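Local coordinates for protein excinuclease ABC, subunit A. (Deinococcus radiodurans, PDB 2VF7) that binds ADP and zinc and, as a UvrA-family ABC ATPase of excision repair, probably hydrolyses ATP and recognises damaged DNA, at residues Leu373-Pro378 against Pro382-Arg387; Leu388-Gln393 against Tyr403-Pro408. The protein carries 1 engineered substitution. All coordinates share one frame; numbering follows the deposited sequence. Where two conformers were deposited one is given.

Contact 1 (Leu373-Pro378 against Pro382-Arg387); sequences LDRSTP and PGELQR. With ADP (adenosine-5'-diphosphate), chain D.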
# COMPACT_ATOMS: atom_id res chain seq x y z
N LEU A 373 2.64 -15.43 25.34
CA LEU A 373 2.65 -14.27 24.44
C LEU A 373 3.98 -13.99 23.70
O LEU A 373 4.03 -13.14 22.82
CB LEU A 373 2.01 -13.01 25.07
CG LEU A 373 2.16 -12.44 26.48
CD1 LEU A 373 1.34 -11.18 26.54
CD2 LEU A 373 1.71 -13.39 27.57
N ASP A 374 5.03 -14.75 24.03
CA ASP A 374 6.30 -14.70 23.28
C ASP A 374 6.36 -15.73 22.14
O ASP A 374 7.32 -15.75 21.36
CB ASP A 374 7.51 -14.81 24.23
CG ASP A 374 7.55 -16.14 25.01
OD1 ASP A 374 6.61 -16.97 24.91
OD2 ASP A 374 8.54 -16.36 25.75
N ARG A 375 5.33 -16.57 22.06
CA ARG A 375 5.25 -17.66 21.09
C ARG A 375 5.15 -17.14 19.66
O ARG A 375 4.28 -16.31 19.34
CB ARG A 375 4.04 -18.54 21.43
CG ARG A 375 3.67 -19.60 20.41
CD ARG A 375 4.52 -20.83 20.56
NE ARG A 375 4.10 -21.87 19.63
CZ ARG A 375 3.28 -22.87 19.93
NH1 ARG A 375 2.76 -22.98 21.15
NH2 ARG A 375 2.96 -23.77 19.01
N SER A 376 6.06 -17.64 18.82
CA SER A 376 6.20 -17.25 17.42
C SER A 376 5.07 -17.77 16.56
O SER A 376 4.67 -18.92 16.69
CB SER A 376 7.52 -17.78 16.86
OG SER A 376 8.44 -16.73 16.61
N THR A 377 4.58 -16.92 15.66
CA THR A 377 3.43 -17.26 14.83
C THR A 377 3.63 -18.39 13.80
O THR A 377 2.65 -19.07 13.46
CB THR A 377 2.82 -16.02 14.13
OG1 THR A 377 3.87 -15.18 13.64
CG2 THR A 377 1.96 -15.22 15.10
N PRO A 378 4.85 -18.57 13.27
CA PRO A 378 5.04 -19.70 12.37
C PRO A 378 5.16 -21.06 13.08
O PRO A 378 5.15 -22.10 12.42
CB PRO A 378 6.35 -19.35 11.64
CG PRO A 378 6.69 -17.95 12.05
CD PRO A 378 6.08 -17.77 13.38
N PRO A 382 -2.32 -23.92 11.52
CA PRO A 382 -3.29 -23.04 10.82
C PRO A 382 -4.56 -22.73 11.61
O PRO A 382 -5.12 -21.64 11.46
CB PRO A 382 -3.63 -23.85 9.57
CG PRO A 382 -2.43 -24.69 9.32
CD PRO A 382 -1.90 -25.06 10.68
N GLY A 383 -5.00 -23.67 12.45
CA GLY A 383 -6.23 -23.51 13.21
C GLY A 383 -6.00 -22.72 14.48
O GLY A 383 -6.93 -22.09 15.00
N GLU A 384 -4.77 -22.75 14.98
CA GLU A 384 -4.41 -21.94 16.13
C GLU A 384 -4.41 -20.44 15.80
O GLU A 384 -5.10 -19.68 16.48
CB GLU A 384 -3.07 -22.38 16.73
CG GLU A 384 -3.24 -23.39 17.90
CD GLU A 384 -1.94 -24.07 18.34
OE1 GLU A 384 -0.92 -23.97 17.63
OE2 GLU A 384 -1.93 -24.73 19.41
N LEU A 385 -3.70 -20.03 14.74
CA LEU A 385 -3.63 -18.60 14.41
C LEU A 385 -4.88 -18.01 13.82
O LEU A 385 -5.08 -16.80 13.90
CB LEU A 385 -2.39 -18.21 13.59
CG LEU A 385 -1.84 -18.94 12.37
CD1 LEU A 385 -2.85 -19.07 11.23
CD2 LEU A 385 -0.64 -18.17 11.89
N GLN A 386 -5.74 -18.84 13.25
CA GLN A 386 -6.99 -18.35 12.70
C GLN A 386 -7.96 -18.11 13.84
O GLN A 386 -8.84 -17.27 13.71
CB GLN A 386 -7.59 -19.33 11.68
CG GLN A 386 -8.69 -18.70 10.81
CD GLN A 386 -9.24 -19.64 9.78
OE1 GLN A 386 -10.09 -19.26 9.00
NE2 GLN A 386 -8.76 -20.88 9.77
N ARG A 387 -7.76 -18.83 14.95
CA ARG A 387 -8.54 -18.70 16.17
C ARG A 387 -8.08 -17.51 17.00
O ARG A 387 -8.90 -16.85 17.64
CB ARG A 387 -8.48 -19.99 17.00
CG ARG A 387 -9.74 -20.86 16.93
CD ARG A 387 -9.61 -22.20 17.65
NE ARG A 387 -9.15 -23.27 16.76
CZ ARG A 387 -8.17 -24.13 17.03
NH1 ARG A 387 -7.51 -24.09 18.18
NH2 ARG A 387 -7.84 -25.05 16.13
PB ADP D . -1.64 -30.02 20.81
O1B ADP D . -2.50 -28.86 20.37
O2B ADP D . -0.73 -30.60 19.77
O3B ADP D . -2.47 -31.04 21.55
PA ADP D . 0.96 -29.10 21.71
O1A ADP D . 1.14 -27.77 21.05
O2A ADP D . 1.64 -30.31 21.17
O3A ADP D . -0.61 -29.42 21.91
O5' ADP D . 1.55 -28.88 23.20
C5' ADP D . 0.81 -28.20 24.20
C4' ADP D . 1.68 -27.33 25.10
O4' ADP D . 3.00 -27.21 24.59
C3' ADP D . 1.09 -25.93 25.10
O3' ADP D . 1.20 -25.37 26.40
C2' ADP D . 1.95 -25.17 24.11
O2' ADP D . 1.97 -23.75 24.33
C1' ADP D . 3.30 -25.84 24.28
N9 ADP D . 4.11 -25.72 23.04
C8 ADP D . 3.96 -26.48 21.93
N7 ADP D . 4.85 -26.13 20.96
C5 ADP D . 5.58 -25.10 21.47
C6 ADP D . 6.69 -24.25 20.98
N6 ADP D . 7.20 -24.43 19.74
N1 ADP D . 7.17 -23.29 21.82
C2 ADP D . 6.66 -23.10 23.06
N3 ADP D . 5.66 -23.84 23.56
C4 ADP D . 5.08 -24.84 22.83

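Contact 2 (Leu388-Gln393 against Tyr403-Pro408); sequences LRLATQ and YVLDEP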
# COMPACT_ATOMS: atom_id res chain seq x y z
N LEU A 388 -6.78 -17.24 17.01
CA LEU A 388 -6.23 -16.03 17.61
C LEU A 388 -6.57 -14.77 16.82
O LEU A 388 -6.37 -13.66 17.31
CB LEU A 388 -4.72 -16.11 17.67
CG LEU A 388 -3.99 -16.97 18.70
CD1 LEU A 388 -2.52 -16.98 18.31
CD2 LEU A 388 -4.19 -16.46 20.13
N ARG A 389 -7.00 -14.94 15.58
CA ARG A 389 -7.34 -13.81 14.73
C ARG A 389 -8.83 -13.51 14.86
O ARG A 389 -9.26 -12.36 14.80
CB ARG A 389 -6.93 -14.07 13.30
CG ARG A 389 -6.52 -12.81 12.61
CD ARG A 389 -5.15 -12.90 11.96
NE ARG A 389 -5.21 -12.99 10.50
CZ ARG A 389 -5.64 -12.02 9.67
NH1 ARG A 389 -6.09 -10.86 10.14
NH2 ARG A 389 -5.63 -12.24 8.36
N LEU A 390 -9.59 -14.58 15.04
CA LEU A 390 -10.99 -14.52 15.39
C LEU A 390 -11.19 -13.77 16.72
O LEU A 390 -12.02 -12.85 16.80
CB LEU A 390 -11.52 -15.95 15.48
CG LEU A 390 -13.04 -16.12 15.46
CD1 LEU A 390 -13.58 -15.55 14.18
CD2 LEU A 390 -13.48 -17.58 15.63
N ALA A 391 -10.43 -14.16 17.74
CA ALA A 391 -10.51 -13.56 19.06
C ALA A 391 -10.23 -12.07 18.99
O ALA A 391 -10.94 -11.27 19.61
CB ALA A 391 -9.56 -14.24 20.00
N THR A 392 -9.23 -11.69 18.20
CA THR A 392 -8.80 -10.28 18.09
C THR A 392 -9.87 -9.39 17.45
O THR A 392 -10.00 -8.21 17.77
CB THR A 392 -7.47 -10.17 17.30
OG1 THR A 392 -6.48 -10.98 17.95
CG2 THR A 392 -6.98 -8.74 17.27
N GLN A 393 -10.63 -9.99 16.53
CA GLN A 393 -11.71 -9.32 15.84
C GLN A 393 -12.87 -9.05 16.80
O GLN A 393 -13.62 -8.09 16.62
CB GLN A 393 -12.23 -10.19 14.68
CG GLN A 393 -11.30 -10.37 13.50
CD GLN A 393 -10.37 -9.19 13.21
OE1 GLN A 393 -10.78 -8.15 12.68
NE2 GLN A 393 -9.10 -9.37 13.54
N TYR A 403 -16.43 -11.44 7.18
CA TYR A 403 -15.29 -12.29 7.53
C TYR A 403 -15.31 -13.57 6.73
O TYR A 403 -16.33 -14.26 6.68
CB TYR A 403 -15.29 -12.60 9.02
CG TYR A 403 -14.91 -11.40 9.87
CD1 TYR A 403 -15.87 -10.70 10.62
CD2 TYR A 403 -13.60 -10.95 9.90
CE1 TYR A 403 -15.51 -9.60 11.41
CE2 TYR A 403 -13.23 -9.84 10.66
CZ TYR A 403 -14.18 -9.18 11.42
OH TYR A 403 -13.77 -8.09 12.18
N VAL A 404 -14.19 -13.87 6.08
CA VAL A 404 -14.05 -15.09 5.27
C VAL A 404 -13.11 -16.09 5.97
O VAL A 404 -11.91 -15.86 6.11
CB VAL A 404 -13.58 -14.75 3.84
CG1 VAL A 404 -13.92 -15.90 2.91
CG2 VAL A 404 -14.24 -13.47 3.34
N LEU A 405 -13.68 -17.19 6.44
CA LEU A 405 -12.94 -18.18 7.22
C LEU A 405 -12.76 -19.52 6.48
O LEU A 405 -13.63 -19.95 5.71
CB LEU A 405 -13.60 -18.38 8.60
CG LEU A 405 -13.73 -17.21 9.59
CD1 LEU A 405 -15.17 -16.74 9.72
CD2 LEU A 405 -13.29 -17.65 10.97
N ASP A 406 -11.63 -20.18 6.71
CA ASP A 406 -11.35 -21.48 6.08
C ASP A 406 -11.06 -22.57 7.11
O ASP A 406 -9.92 -22.73 7.54
CB ASP A 406 -10.19 -21.38 5.09
CG ASP A 406 -9.78 -22.74 4.54
OD1 ASP A 406 -8.71 -23.23 4.95
OD2 ASP A 406 -10.54 -23.34 3.72
N GLU A 407 -12.12 -23.29 7.49
CA GLU A 407 -12.06 -24.33 8.51
C GLU A 407 -11.46 -23.87 9.84
O GLU A 407 -10.31 -24.18 10.15
CB GLU A 407 -11.34 -25.57 7.99
CG GLU A 407 -12.22 -26.44 7.14
CD GLU A 407 -11.55 -27.74 6.76
OE1 GLU A 407 -11.20 -27.89 5.56
OE2 GLU A 407 -11.37 -28.60 7.66
N PRO A 408 -12.25 -23.14 10.64
CA PRO A 408 -11.78 -22.65 11.93
C PRO A 408 -11.83 -23.73 13.01
O PRO A 408 -11.34 -23.53 14.15
CB PRO A 408 -12.76 -21.50 12.24
CG PRO A 408 -13.68 -21.40 11.00
CD PRO A 408 -13.63 -22.71 10.36
O HOH W 1 -14.35 -6.51 14.71

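Contact 1 (Leu373-Pro378 against Pro382-Arg387)
Arg375 and Glu384 bring opposite charges together where the ABC signature, Leu380 to Glu384 (Leu-Ser-Pro-Gly-Glu), runs into helix 382-393. The electrostatic contact is loose: Arg375 NH2 stands 4.1 Å from Glu384 OE1, and that oxygen lies well out of the guanidinium plane, with no N-H aimed at it. Each group has a firmer partner, since Arg375 NE bonds to the hydroxyl of Thr379 and Glu384 OE2 to that of Tyr370. Beyond CG the glutamate chain is extended, and this brings the carboxylate from the helix toward the arginine.

Flat group meets flat group on the nucleotide side. Arg375 starts with CG anti to the backbone N and then bends at chi2 (82°), which swings the guanidinium over the adenine of ADP. Base atom C5 lies beneath the centre of the group, 3.5 Å from its plane, while CZ is 3.6 Å from the same atom. The NH1 end reaches toward the ribose, 3.4 Å from O2', and NH2 sits 3.6 Å from the imidazole nitrogen N7.

The remaining touch is between an aliphatic group and the backbone. Leu385 holds CG between its own N and carbonyl carbon, and chi1 (45°) and chi2 (58°) together bring methyl CD2 to 3.8 Å from Thr377 O. The hydroxyl of Thr377 is bonded to the backbone N of Ser108.

The nucleotide is also hydrogen-bonded by the P-loop residues Gly533, Gly535, Lys536 and Ser537, and the side chain of Glu384 comes to about 5 Å from Gly533 (nearest atoms). Arg375 thus covers one side of the adenine with its broad face, while the nearby carboxylate probably steadies its positive charge without fixing its rotation, a task for which Thr379 is better placed.

Contact 2 (Leu388-Gln393 against Tyr403-Pro408)
The ring of Tyr403 and the side-chain amide of Gln393 meet with their planes 64° apart, where the helix behind an ABC signature packs on the Walker B strand. Gln393 CG approaches the ring obliquely, 3.5 Å from CE2. At the phenol end, OH and Gln393 OE1 are hydrogen-bonded at 3.0 Å, so aliphatic stem and amide oxygen both engage the tyrosine. A water adds a second tie, donating to Gln393 O at 2.6 Å and hydrogen-bonding to Tyr403 OH.

The other end of the amide turns back to its own helix. The side chain of Gln393 bends at chi2 (-31°), which helps carry NE2 to Arg389 O, a bond of 3.2 Å with an N-H...O angle of 152° and the acceptor in the amide plane. That carbonyl also receives Gln393 N, so two donors share it, and the amide is held at both ends. Ser68 of the second subunit adds a weak hydrogen bond to OE1.

Two residues along the strand, the joint becomes apolar. Leu405, its CB pointing toward the helix, meets Leu390 at about a right angle; Leu427, on helix 417-428, packs against Leu390 and Tyr403. Leu390 reaches the strand through one methyl, CD1, 3.8 Å from Leu405 CD2.

In the fold
The two contacts follow one another along the chain, contact 1 closing before contact 2 opens, and their centres lie 12 Å apart. Both draw on helix 382-393: its start faces the loop beside ADP, and its later turns face strand 402-406, which runs between strands 94-96 and 433-437 of a mixed six-stranded sheet. They also touch directly, Gln386 OE1 receiving a probable hydrogen bond from Asp406 N at 2.9 Å. The helix therefore joins the signature, placed against the P-loop of the other ABC module, to the Walker B strand of its own, consistent with the composite nucleotide sites of ABC ATPases, built from both modules.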